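PDB 1LF6: glucoamylase from Thermoanaerobacterium thermosaccharolyticum, which hydrolyses terminal alpha-1,4-linked glucose residues one after another from the non-reducing ends of starch-like chains, probably releasing beta-D-glucose, and probably also cleaves isomaltose. Local coordinates for residues 35-40 / 58-63; 51-56 / 319-324; 306-311 / 651-656. One frame throughout, in Å; residues are numbered along the deposited sequence.

Interaction 1: 35-40 / 58-63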
ATOM      1  N   ALA A  35       3.814  -4.175   8.850  1.00 19.71           N
ATOM      2  CA  ALA A  35       3.367  -3.730   7.535  1.00 19.44           C
ATOM      3  C   ALA A  35       2.995  -4.879   6.594  1.00 19.20           C
ATOM      4  O   ALA A  35       2.441  -4.647   5.517  1.00 20.15           O
ATOM      5  CB  ALA A  35       4.434  -2.847   6.891  1.00 17.46           C
ATOM      6  N   GLN A  36       3.315  -6.110   6.986  1.00 19.00           N
ATOM      7  CA  GLN A  36       2.966  -7.284   6.183  1.00 19.45           C
ATOM      8  C   GLN A  36       1.492  -7.555   6.485  1.00 19.67           C
ATOM      9  O   GLN A  36       1.129  -7.921   7.608  1.00 20.18           O
ATOM     10  CB  GLN A  36       3.845  -8.483   6.575  1.00 18.30           C
ATOM     11  CG  GLN A  36       3.270  -9.855   6.236  1.00 20.82           C
ATOM     12  CD  GLN A  36       3.084 -10.109   4.737  1.00 20.00           C
ATOM     13  OE1 GLN A  36       2.536 -11.141   4.353  1.00 19.20           O
ATOM     14  NE2 GLN A  36       3.537  -9.176   3.892  1.00 16.50           N
ATOM     15  N   LYS A  37       0.644  -7.362   5.481  1.00 17.50           N
ATOM     16  CA  LYS A  37      -0.783  -7.538   5.673  1.00 18.69           C
ATOM     17  C   LYS A  37      -1.375  -8.798   5.069  1.00 19.23           C
ATOM     18  O   LYS A  37      -1.033  -9.192   3.955  1.00 19.30           O
ATOM     19  CB  LYS A  37      -1.533  -6.315   5.122  1.00 16.67           C
ATOM     20  CG  LYS A  37      -1.058  -4.986   5.684  1.00 16.12           C
ATOM     21  CD  LYS A  37      -1.168  -4.944   7.200  1.00 14.36           C
ATOM     22  CE  LYS A  37      -0.784  -3.576   7.735  1.00 13.90           C
ATOM     23  NZ  LYS A  37      -0.784  -3.535   9.231  1.00 15.76           N
ATOM     24  N   GLN A  38      -2.279  -9.417   5.821  1.00 20.15           N
ATOM     25  CA  GLN A  38      -2.976 -10.624   5.379  1.00 20.82           C
ATOM     26  C   GLN A  38      -4.134 -10.197   4.499  1.00 18.86           C
ATOM     27  O   GLN A  38      -4.643 -10.981   3.698  1.00 20.89           O
ATOM     28  CB  GLN A  38      -3.525 -11.394   6.583  1.00 22.02           C
ATOM     29  CG  GLN A  38      -2.488 -12.155   7.377  1.00 22.80           C
ATOM     30  CD  GLN A  38      -3.078 -12.758   8.629  1.00 22.70           C
ATOM     31  OE1 GLN A  38      -3.515 -12.038   9.524  1.00 24.14           O
ATOM     32  NE2 GLN A  38      -3.102 -14.083   8.700  1.00 22.40           N
ATOM     33  N   GLY A  39      -4.548  -8.945   4.658  1.00 17.79           N
ATOM     34  CA  GLY A  39      -5.647  -8.432   3.862  1.00 16.48           C
ATOM     35  C   GLY A  39      -5.929  -6.967   4.110  1.00 16.37           C
ATOM     36  O   GLY A  39      -5.493  -6.398   5.114  1.00 16.39           O
ATOM     37  N   VAL A  40      -6.647  -6.357   3.176  1.00 14.71           N
ATOM     38  CA  VAL A  40      -7.031  -4.961   3.277  1.00 16.55           C
ATOM     39  C   VAL A  40      -8.427  -4.856   2.683  1.00 16.92           C
ATOM     40  O   VAL A  40      -8.779  -5.626   1.791  1.00 17.40           O
ATOM     41  CB  VAL A  40      -6.063  -4.030   2.501  1.00 18.28           C
ATOM     42  CG1 VAL A  40      -4.650  -4.186   3.044  1.00 17.06           C
ATOM     43  CG2 VAL A  40      -6.107  -4.345   1.005  1.00 19.42           C
ATOM     44  N   ALA A  58      -5.071 -10.636  13.145  1.00 20.77           N
ATOM     45  CA  ALA A  58      -5.963  -9.662  13.750  1.00 19.18           C
ATOM     46  C   ALA A  58      -6.037  -8.354  12.987  1.00 19.41           C
ATOM     47  O   ALA A  58      -5.153  -8.011  12.199  1.00 19.71           O
ATOM     48  CB  ALA A  58      -5.537  -9.395  15.191  1.00 18.23           C
ATOM     49  N   ILE A  59      -7.119  -7.632  13.226  1.00 19.10           N
ATOM     50  CA  ILE A  59      -7.321  -6.343  12.605  1.00 20.98           C
ATOM     51  C   ILE A  59      -6.172  -5.443  13.053  1.00 22.21           C
ATOM     52  O   ILE A  59      -5.874  -5.356  14.244  1.00 22.18           O
ATOM     53  CB  ILE A  59      -8.661  -5.733  13.065  1.00 21.75           C
ATOM     54  CG1 ILE A  59      -9.816  -6.481  12.395  1.00 22.12           C
ATOM     55  CG2 ILE A  59      -8.694  -4.240  12.780  1.00 19.70           C
ATOM     56  CD1 ILE A  59     -11.185  -6.155  12.970  1.00 20.11           C
ATOM     57  N   SER A  60      -5.502  -4.807  12.098  1.00 21.47           N
ATOM     58  CA  SER A  60      -4.415  -3.900  12.435  1.00 21.77           C
ATOM     59  C   SER A  60      -4.943  -2.476  12.242  1.00 21.96           C
ATOM     60  O   SER A  60      -5.979  -2.122  12.809  1.00 22.23           O
ATOM     61  CB  SER A  60      -3.186  -4.178  11.556  1.00 23.33           C
ATOM     62  OG  SER A  60      -3.530  -4.356  10.192  1.00 22.68           O
ATOM     63  N   GLU A  61      -4.261  -1.661  11.448  1.00 21.67           N
ATOM     64  CA  GLU A  61      -4.719  -0.289  11.236  1.00 22.90           C
ATOM     65  C   GLU A  61      -6.109  -0.192  10.603  1.00 23.43           C
ATOM     66  O   GLU A  61      -6.466  -0.979   9.721  1.00 22.30           O
ATOM     67  CB  GLU A  61      -3.742   0.490  10.347  1.00 25.03           C
ATOM     68  CG  GLU A  61      -2.401   0.827  10.975  1.00 29.37           C
ATOM     69  CD  GLU A  61      -1.367  -0.267  10.790  1.00 30.63           C
ATOM     70  OE1 GLU A  61      -1.637  -1.218  10.037  1.00 27.92           O
ATOM     71  OE2 GLU A  61      -0.278  -0.165  11.395  1.00 35.88           O
ATOM     72  N   VAL A  62      -6.890   0.779  11.073  1.00 22.16           N
ATOM     73  CA  VAL A  62      -8.227   1.036  10.548  1.00 20.92           C
ATOM     74  C   VAL A  62      -8.254   2.527  10.255  1.00 20.77           C
ATOM     75  O   VAL A  62      -7.829   3.338  11.081  1.00 22.73           O
ATOM     76  CB  VAL A  62      -9.341   0.683  11.567  1.00 20.77           C
ATOM     77  CG1 VAL A  62     -10.707   0.886  10.924  1.00 19.67           C
ATOM     78  CG2 VAL A  62      -9.194  -0.759  12.033  1.00 16.53           C
ATOM     79  N   TYR A  63      -8.758   2.888   9.082  1.00 21.43           N
ATOM     80  CA  TYR A  63      -8.784   4.283   8.653  1.00 21.36           C
ATOM     81  C   TYR A  63     -10.167   4.914   8.550  1.00 21.88           C
ATOM     82  O   TYR A  63     -11.130   4.263   8.140  1.00 21.98           O
ATOM     83  CB  TYR A  63      -8.086   4.394   7.294  1.00 20.89           C
ATOM     84  CG  TYR A  63      -6.654   3.906   7.306  1.00 22.03           C
ATOM     85  CD1 TYR A  63      -5.589   4.805   7.245  1.00 20.86           C
ATOM     86  CD2 TYR A  63      -6.361   2.546   7.402  1.00 20.72           C
ATOM     87  CE1 TYR A  63      -4.266   4.361   7.283  1.00 22.62           C
ATOM     88  CE2 TYR A  63      -5.044   2.091   7.442  1.00 20.90           C
ATOM     89  CZ  TYR A  63      -4.002   3.002   7.381  1.00 23.62           C
ATOM     90  OH  TYR A  63      -2.697   2.551   7.419  1.00 25.27           O
TER
HETATM   91  O   HOH W   1       1.528  -1.177   8.981  1.00 14.40           O
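The carboxylate of E61 is the flat group here, and K37 NZ comes in at E61 OE1, 2.6 Å away, on the syn lone pair, the side of OE2. Water 1 stands off the carboxylate plane, on the face where I323 packs, 3.2 Å from E61 OE2, to which it may donate, and reaches K37 NZ only weakly. S60 OG lies off the plane on the other side, and W32 also packs against the E61 side chain. In this buried salt bridge the two side chains cross at about a right angle. The lysine bends at its second torsion (chi2 -58°) and then runs straight, which brings NZ up to the hydroxyl of S60; K37 NZ to S60 OG is 3.0 Å, a weak bond; the main partner of that hydroxyl is T53 OG1. A second hold on NZ is the carbonyl of S34. With a leucine in place of K37, the buried E61 carboxylate would probably lose its positive mate and be freer to turn. Q38 OE1 comes no closer than 4.2 Å to A58 N and bonds instead to G57 N in the hairpin turn. The contact belongs to the N-terminal beta-sandwich domain, where strand 51-55 lies between 39-42 and 58-63 in an antiparallel sheet; K37 reaches over T53 of that middle strand, while I59 and V62 pack on strand 70-80.

Interaction 2: 51-56 / 319-324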
ATOM      1  N   TRP A  51     -11.635   2.056   6.240  1.00 20.66           N
ATOM      2  CA  TRP A  51     -10.738   1.082   5.627  1.00 18.66           C
ATOM      3  C   TRP A  51     -10.123   0.260   6.745  1.00 18.76           C
ATOM      4  O   TRP A  51      -9.875   0.785   7.825  1.00 18.59           O
ATOM      5  CB  TRP A  51      -9.586   1.771   4.893  1.00 19.09           C
ATOM      6  CG  TRP A  51      -9.943   2.529   3.657  1.00 18.30           C
ATOM      7  CD1 TRP A  51      -9.747   2.130   2.367  1.00 16.12           C
ATOM      8  CD2 TRP A  51     -10.460   3.860   3.593  1.00 18.21           C
ATOM      9  NE1 TRP A  51     -10.099   3.138   1.502  1.00 18.25           N
ATOM     10  CE2 TRP A  51     -10.540   4.211   2.228  1.00 16.60           C
ATOM     11  CE3 TRP A  51     -10.862   4.794   4.561  1.00 17.63           C
ATOM     12  CZ2 TRP A  51     -11.003   5.462   1.803  1.00 17.65           C
ATOM     13  CZ3 TRP A  51     -11.323   6.034   4.138  1.00 18.05           C
ATOM     14  CH2 TRP A  51     -11.389   6.357   2.769  1.00 16.85           C
ATOM     15  N   PHE A  52      -9.867  -1.020   6.494  1.00 17.86           N
ATOM     16  CA  PHE A  52      -9.238  -1.869   7.504  1.00 18.42           C
ATOM     17  C   PHE A  52      -8.116  -2.698   6.890  1.00 17.71           C
ATOM     18  O   PHE A  52      -8.067  -2.894   5.673  1.00 18.13           O
ATOM     19  CB  PHE A  52     -10.258  -2.818   8.153  1.00 16.69           C
ATOM     20  CG  PHE A  52     -10.826  -3.844   7.208  1.00 16.96           C
ATOM     21  CD1 PHE A  52     -11.954  -3.558   6.443  1.00 15.70           C
ATOM     22  CD2 PHE A  52     -10.223  -5.093   7.071  1.00 15.37           C
ATOM     23  CE1 PHE A  52     -12.472  -4.498   5.553  1.00 15.05           C
ATOM     24  CE2 PHE A  52     -10.734  -6.037   6.184  1.00 16.79           C
ATOM     25  CZ  PHE A  52     -11.861  -5.738   5.424  1.00 16.13           C
ATOM     26  N   THR A  53      -7.209  -3.167   7.741  1.00 17.36           N
ATOM     27  CA  THR A  53      -6.096  -4.006   7.311  1.00 16.30           C
ATOM     28  C   THR A  53      -5.979  -5.131   8.327  1.00 17.00           C
ATOM     29  O   THR A  53      -6.378  -4.969   9.478  1.00 18.59           O
ATOM     30  CB  THR A  53      -4.752  -3.229   7.268  1.00 15.22           C
ATOM     31  OG1 THR A  53      -4.417  -2.753   8.582  1.00 17.27           O
ATOM     32  CG2 THR A  53      -4.853  -2.051   6.326  1.00 14.07           C
ATOM     33  N   LEU A  54      -5.450  -6.271   7.893  1.00 16.53           N
ATOM     34  CA  LEU A  54      -5.281  -7.426   8.765  1.00 17.46           C
ATOM     35  C   LEU A  54      -3.805  -7.817   8.817  1.00 18.10           C
ATOM     36  O   LEU A  54      -3.097  -7.739   7.812  1.00 18.61           O
ATOM     37  CB  LEU A  54      -6.096  -8.618   8.237  1.00 17.20           C
ATOM     38  CG  LEU A  54      -7.588  -8.397   7.980  1.00 17.58           C
ATOM     39  CD1 LEU A  54      -8.198  -9.659   7.372  1.00 18.34           C
ATOM     40  CD2 LEU A  54      -8.286  -8.035   9.279  1.00 18.54           C
ATOM     41  N   ALA A  55      -3.350  -8.245   9.988  1.00 18.47           N
ATOM     42  CA  ALA A  55      -1.964  -8.656  10.174  1.00 19.00           C
ATOM     43  C   ALA A  55      -1.859  -9.538  11.414  1.00 20.05           C
ATOM     44  O   ALA A  55      -2.512  -9.278  12.427  1.00 21.89           O
ATOM     45  CB  ALA A  55      -1.061  -7.426  10.323  1.00 16.03           C
ATOM     46  N   ASN A  56      -1.055 -10.592  11.318  1.00 20.51           N
ATOM     47  CA  ASN A  56      -0.847 -11.507  12.430  1.00 22.36           C
ATOM     48  C   ASN A  56      -2.144 -12.041  13.034  1.00 22.40           C
ATOM     49  O   ASN A  56      -2.269 -12.158  14.253  1.00 22.41           O
ATOM     50  CB  ASN A  56      -0.007 -10.808  13.506  1.00 24.27           C
ATOM     51  CG  ASN A  56       1.391 -10.470  13.016  1.00 25.23           C
ATOM     52  OD1 ASN A  56       1.968  -9.450  13.393  1.00 30.16           O
ATOM     53  ND2 ASN A  56       1.944 -11.332  12.175  1.00 25.67           N
ATOM     54  N   ALA A 319       0.204   4.859  -2.176  1.00 16.81           N
ATOM     55  CA  ALA A 319       1.228   3.872  -2.502  1.00 16.81           C
ATOM     56  C   ALA A 319       1.034   2.525  -1.810  1.00 16.31           C
ATOM     57  O   ALA A 319       1.303   1.478  -2.397  1.00 17.62           O
ATOM     58  CB  ALA A 319       2.606   4.440  -2.172  1.00 16.26           C
ATOM     59  N   SER A 320       0.581   2.555  -0.562  1.00 16.73           N
ATOM     60  CA  SER A 320       0.352   1.333   0.198  1.00 18.51           C
ATOM     61  C   SER A 320      -0.422   1.622   1.476  1.00 20.72           C
ATOM     62  O   SER A 320      -0.133   2.590   2.181  1.00 21.03           O
ATOM     63  CB  SER A 320       1.681   0.670   0.555  1.00 18.44           C
ATOM     64  OG  SER A 320       1.456  -0.511   1.309  1.00 15.88           O
ATOM     65  N   LEU A 321      -1.405   0.781   1.778  1.00 22.60           N
ATOM     66  CA  LEU A 321      -2.191   0.978   2.984  1.00 25.08           C
ATOM     67  C   LEU A 321      -1.502   0.296   4.164  1.00 25.50           C
ATOM     68  O   LEU A 321      -2.094  -0.530   4.847  1.00 29.49           O
ATOM     69  CB  LEU A 321      -3.610   0.423   2.796  1.00 25.18           C
ATOM     70  CG  LEU A 321      -4.664   0.897   3.806  1.00 28.05           C
ATOM     71  CD1 LEU A 321      -4.788   2.420   3.768  1.00 26.51           C
ATOM     72  CD2 LEU A 321      -6.001   0.253   3.477  1.00 29.02           C
ATOM     73  N   SER A 322      -0.239   0.635   4.384  1.00 26.49           N
ATOM     74  CA  SER A 322       0.519   0.073   5.488  1.00 26.21           C
ATOM     75  C   SER A 322       1.564   1.067   5.967  1.00 27.66           C
ATOM     76  O   SER A 322       1.766   2.111   5.352  1.00 27.99           O
ATOM     77  CB  SER A 322       1.208  -1.233   5.070  1.00 24.13           C
ATOM     78  OG  SER A 322       2.215  -1.014   4.095  1.00 17.68           O
ATOM     79  N   ILE A 323       2.216   0.732   7.073  1.00 28.72           N
ATOM     80  CA  ILE A 323       3.258   1.565   7.652  1.00 31.84           C
ATOM     81  C   ILE A 323       4.490   0.677   7.794  1.00 33.33           C
ATOM     82  O   ILE A 323       4.720   0.088   8.850  1.00 33.95           O
ATOM     83  CB  ILE A 323       2.827   2.086   9.032  1.00 31.96           C
ATOM     84  CG1 ILE A 323       1.536   2.893   8.884  1.00 31.82           C
ATOM     85  CG2 ILE A 323       3.940   2.922   9.648  1.00 34.00           C
ATOM     86  CD1 ILE A 323       0.902   3.285  10.190  1.00 32.35           C
ATOM     87  N   PRO A 324       5.298   0.574   6.727  1.00 35.51           N
ATOM     88  CA  PRO A 324       6.512  -0.252   6.721  1.00 38.04           C
ATOM     89  C   PRO A 324       7.320  -0.243   8.011  1.00 40.54           C
ATOM     90  O   PRO A 324       7.570   0.808   8.601  1.00 38.70           O
ATOM     91  CB  PRO A 324       7.299   0.282   5.520  1.00 36.66           C
ATOM     92  CG  PRO A 324       6.756   1.663   5.320  1.00 37.81           C
ATOM     93  CD  PRO A 324       5.286   1.468   5.562  1.00 35.40           C
TER
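In L321 chi1 (-163°) carries CG toward strand 51-55, and chi2 (59°) then sets the CD2 methyl against it; T53 has OG1 between its backbone N and carbonyl carbon (chi1 62°), which leaves the methyl CG2 anti to the carbonyl carbon and turned to the leucine. L321 CD2 rests 3.8 Å from T53 CG2, and the two side chains cross obliquely. The same methyl also lies 4.1 Å from W51 CB, spanning two alternate residues of the strand. T53 CG2 comes to 3.5 Å from L321 O as well, a van der Waals touch, while the threonine hydroxyl turns to strand 58-63, where E61 O is a partner besides S60. Here the N-terminal beta-sandwich meets a loop of the catalytic (alpha/alpha)6 barrel: W51 and T53 face the barrel, whereas F52 points into the sandwich against I124 and Y107. The leucine is presented at the centre of an inverse gamma turn, with a weak bond of 2.9 Å from S322 N to S320 O. There S322 OG donates to S320 OG, and these hydroxyls are tied on to S650 N and P651 O respectively. The W51 ring forms a cation-pi pair with K311.

Interaction 3: 306-311 / 651-656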
ATOM      1  N   LYS A 306      -8.556  -0.605  -6.312  1.00 20.52           N
ATOM      2  CA  LYS A 306      -9.830   0.086  -6.210  1.00 20.25           C
ATOM      3  C   LYS A 306     -10.039   0.601  -4.787  1.00 19.02           C
ATOM      4  O   LYS A 306     -10.549   1.697  -4.581  1.00 17.98           O
ATOM      5  CB  LYS A 306     -10.959  -0.875  -6.585  1.00 21.31           C
ATOM      6  CG  LYS A 306     -11.920  -0.319  -7.603  1.00 24.64           C
ATOM      7  CD  LYS A 306     -12.692   0.839  -7.044  1.00 24.14           C
ATOM      8  CE  LYS A 306     -13.563   1.496  -8.104  1.00 19.22           C
ATOM      9  NZ  LYS A 306     -14.330   2.589  -7.469  1.00 17.98           N
ATOM     10  N   ALA A 307      -9.636  -0.205  -3.811  1.00 19.28           N
ATOM     11  CA  ALA A 307      -9.782   0.146  -2.402  1.00 19.59           C
ATOM     12  C   ALA A 307      -8.701   1.098  -1.885  1.00 21.43           C
ATOM     13  O   ALA A 307      -8.705   1.452  -0.704  1.00 22.37           O
ATOM     14  CB  ALA A 307      -9.788  -1.126  -1.560  1.00 18.01           C
ATOM     15  N   SER A 308      -7.790   1.526  -2.759  1.00 20.18           N
ATOM     16  CA  SER A 308      -6.703   2.421  -2.340  1.00 20.06           C
ATOM     17  C   SER A 308      -6.934   3.891  -2.676  1.00 18.64           C
ATOM     18  O   SER A 308      -6.021   4.716  -2.573  1.00 15.27           O
ATOM     19  CB  SER A 308      -5.378   1.955  -2.953  1.00 19.99           C
ATOM     20  OG  SER A 308      -5.024   0.674  -2.461  1.00 25.60           O
ATOM     21  N   GLU A 309      -8.158   4.215  -3.079  1.00 18.14           N
ATOM     22  CA  GLU A 309      -8.514   5.588  -3.414  1.00 19.57           C
ATOM     23  C   GLU A 309      -9.153   6.261  -2.203  1.00 21.08           C
ATOM     24  O   GLU A 309      -9.893   5.620  -1.461  1.00 21.02           O
ATOM     25  CB  GLU A 309      -9.515   5.606  -4.579  1.00 19.43           C
ATOM     26  CG  GLU A 309     -10.083   6.982  -4.916  1.00 19.83           C
ATOM     27  CD  GLU A 309     -11.163   6.938  -5.991  1.00 19.84           C
ATOM     28  OE1 GLU A 309     -12.053   6.066  -5.905  1.00 20.32           O
ATOM     29  OE2 GLU A 309     -11.129   7.781  -6.909  1.00 17.52           O
ATOM     30  N   ASP A 310      -8.863   7.540  -1.985  1.00 21.01           N
ATOM     31  CA  ASP A 310      -9.505   8.229  -0.879  1.00 22.06           C
ATOM     32  C   ASP A 310     -10.943   8.406  -1.345  1.00 22.75           C
ATOM     33  O   ASP A 310     -11.204   8.488  -2.548  1.00 22.01           O
ATOM     34  CB  ASP A 310      -8.875   9.597  -0.608  1.00 20.79           C
ATOM     35  CG  ASP A 310      -9.510  10.298   0.598  1.00 22.06           C
ATOM     36  OD1 ASP A 310      -9.550   9.686   1.689  1.00 20.75           O
ATOM     37  OD2 ASP A 310      -9.968  11.448   0.450  1.00 20.39           O
ATOM     38  N   LYS A 311     -11.882   8.452  -0.407  1.00 23.76           N
ATOM     39  CA  LYS A 311     -13.280   8.590  -0.787  1.00 23.28           C
ATOM     40  C   LYS A 311     -13.786  10.029  -0.785  1.00 24.67           C
ATOM     41  O   LYS A 311     -14.935  10.288  -1.139  1.00 25.16           O
ATOM     42  CB  LYS A 311     -14.137   7.694   0.106  1.00 22.75           C
ATOM     43  CG  LYS A 311     -13.799   6.221  -0.090  1.00 21.47           C
ATOM     44  CD  LYS A 311     -14.611   5.287   0.789  1.00 23.83           C
ATOM     45  CE  LYS A 311     -14.270   3.834   0.465  1.00 22.38           C
ATOM     46  NZ  LYS A 311     -15.094   2.838   1.196  1.00 21.57           N
ATOM     47  N   PRO A 651       0.084  -4.030   1.085  1.00 15.31           N
ATOM     48  CA  PRO A 651       0.341  -4.302  -0.336  1.00 15.31           C
ATOM     49  C   PRO A 651       1.007  -3.124  -1.046  1.00 15.31           C
ATOM     50  O   PRO A 651       0.659  -1.971  -0.784  1.00 23.12           O
ATOM     51  CB  PRO A 651      -1.062  -4.587  -0.890  1.00 15.31           C
ATOM     52  CG  PRO A 651      -1.958  -3.767   0.000  1.00 15.31           C
ATOM     53  CD  PRO A 651      -1.359  -4.006   1.373  1.00 15.31           C
ATOM     54  N   LEU A 652       1.972  -3.402  -1.925  1.00 20.10           N
ATOM     55  CA  LEU A 652       2.610  -2.326  -2.689  1.00 18.61           C
ATOM     56  C   LEU A 652       1.739  -2.214  -3.932  1.00 17.01           C
ATOM     57  O   LEU A 652       1.802  -3.057  -4.829  1.00 18.58           O
ATOM     58  CB  LEU A 652       4.055  -2.674  -3.084  1.00 18.24           C
ATOM     59  CG  LEU A 652       4.809  -1.554  -3.815  1.00 20.61           C
ATOM     60  CD1 LEU A 652       4.990  -0.363  -2.879  1.00 21.50           C
ATOM     61  CD2 LEU A 652       6.165  -2.036  -4.289  1.00 21.50           C
ATOM     62  N   ASN A 653       0.910  -1.179  -3.968  1.00 16.23           N
ATOM     63  CA  ASN A 653      -0.020  -0.978  -5.069  1.00 15.33           C
ATOM     64  C   ASN A 653       0.599  -0.999  -6.459  1.00 15.29           C
ATOM     65  O   ASN A 653       0.017  -1.551  -7.391  1.00 15.96           O
ATOM     66  CB  ASN A 653      -0.816   0.309  -4.838  1.00 16.39           C
ATOM     67  CG  ASN A 653      -1.717   0.213  -3.612  1.00 18.47           C
ATOM     68  OD1 ASN A 653      -2.111  -0.887  -3.206  1.00 18.63           O
ATOM     69  ND2 ASN A 653      -2.057   1.353  -3.026  1.00 17.09           N
ATOM     70  N   TRP A 654       1.779  -0.411  -6.596  1.00 14.20           N
ATOM     71  CA  TRP A 654       2.477  -0.392  -7.872  1.00 14.39           C
ATOM     72  C   TRP A 654       2.809  -1.825  -8.320  1.00 15.61           C
ATOM     73  O   TRP A 654       2.712  -2.153  -9.515  1.00 16.32           O
ATOM     74  CB  TRP A 654       3.745   0.458  -7.725  1.00 13.36           C
ATOM     75  CG  TRP A 654       4.580   0.620  -8.955  1.00 12.77           C
ATOM     76  CD1 TRP A 654       4.316   0.149 -10.213  1.00 12.54           C
ATOM     77  CD2 TRP A 654       5.852   1.269  -9.029  1.00 12.75           C
ATOM     78  NE1 TRP A 654       5.352   0.463 -11.064  1.00 13.25           N
ATOM     79  CE2 TRP A 654       6.307   1.151 -10.362  1.00 12.88           C
ATOM     80  CE3 TRP A 654       6.654   1.941  -8.095  1.00 11.27           C
ATOM     81  CZ2 TRP A 654       7.531   1.680 -10.781  1.00 14.02           C
ATOM     82  CZ3 TRP A 654       7.867   2.463  -8.510  1.00 11.21           C
ATOM     83  CH2 TRP A 654       8.295   2.331  -9.843  1.00 12.38           C
ATOM     84  N   ALA A 655       3.179  -2.681  -7.372  1.00 13.55           N
ATOM     85  CA  ALA A 655       3.511  -4.065  -7.700  1.00 14.35           C
ATOM     86  C   ALA A 655       2.269  -4.840  -8.159  1.00 15.18           C
ATOM     87  O   ALA A 655       2.342  -5.674  -9.059  1.00 14.62           O
ATOM     88  CB  ALA A 655       4.141  -4.749  -6.497  1.00 14.34           C
ATOM     89  N   HIS A 656       1.132  -4.575  -7.531  1.00 14.42           N
ATOM     90  CA  HIS A 656      -0.103  -5.241  -7.923  1.00 15.61           C
ATOM     91  C   HIS A 656      -0.525  -4.755  -9.301  1.00 15.41           C
ATOM     92  O   HIS A 656      -1.049  -5.524 -10.107  1.00 15.81           O
ATOM     93  CB  HIS A 656      -1.197  -4.980  -6.886  1.00 14.57           C
ATOM     94  CG  HIS A 656      -1.126  -5.901  -5.708  1.00 16.96           C
ATOM     95  ND1 HIS A 656      -1.526  -7.220  -5.775  1.00 17.67           N
ATOM     96  CD2 HIS A 656      -0.620  -5.726  -4.465  1.00 16.46           C
ATOM     97  CE1 HIS A 656      -1.264  -7.817  -4.625  1.00 16.34           C
ATOM     98  NE2 HIS A 656      -0.713  -6.933  -3.813  1.00 16.38           N
TER
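N653 ND2 is hydrogen-bonded to the carbonyl of I318 and has the hydroxyl of S308 beside it, with S308 OG at 3.1 Å from N653 ND2. The serine oxygen is tilted out of the amide plane, beyond the OD1 and ND2 side of the group, and is also 3.4 Å from N653 OD1. Beside it, a little farther from the plane, S308 CB comes to 3.4 Å from N653 ND2, so the methylene as well as the hydroxyl lies against the amide. S308 OG is anchored on its own side by a bond to I304 O, one turn back in helix 296-306; its first torsion (chi1 -64°) sets OG beside the serine's backbone N, facing back toward that helix end. Both residues stand at ends of helices in the (alpha/alpha)6 barrel of the family 15 catalytic domain. S308 sits in the type I turn K306 to E309, where helix 296-306 gives out, and N653 opens helix 653-668 directly after the N-cap residue L652. Behind that cap, L652 O receives H656 N at 3.2 Å in the first turn of the helix. The chain at 318-319 bridges the two ends: its backbone pairs with S308 at I318 and with N653 at A319. N653 packs in addition on I304 and L305, and E309, the next residue in the turn, makes a salt bridge with R363.

Overall arrangement
From the N terminus, interaction 1 closes a short loop, 35-40 back to 58-63, wholly inside the beta-sandwich. Strand 51-55 lies within that loop and leaves it through interaction 2, which runs on to 319-324 in the catalytic part; interactions 1 and 2 therefore cross. Interaction 3 opens at 306-311, before interaction 2 has closed, and ends at 651-656, so these two cross as well, whereas 1 and 3 follow in series. The loop 319-324 is thus shared ground, lying against the sheet and also against the start of the segment 651-656. V40 also packs on P651, joining the sandwich to the start of helix 653-668.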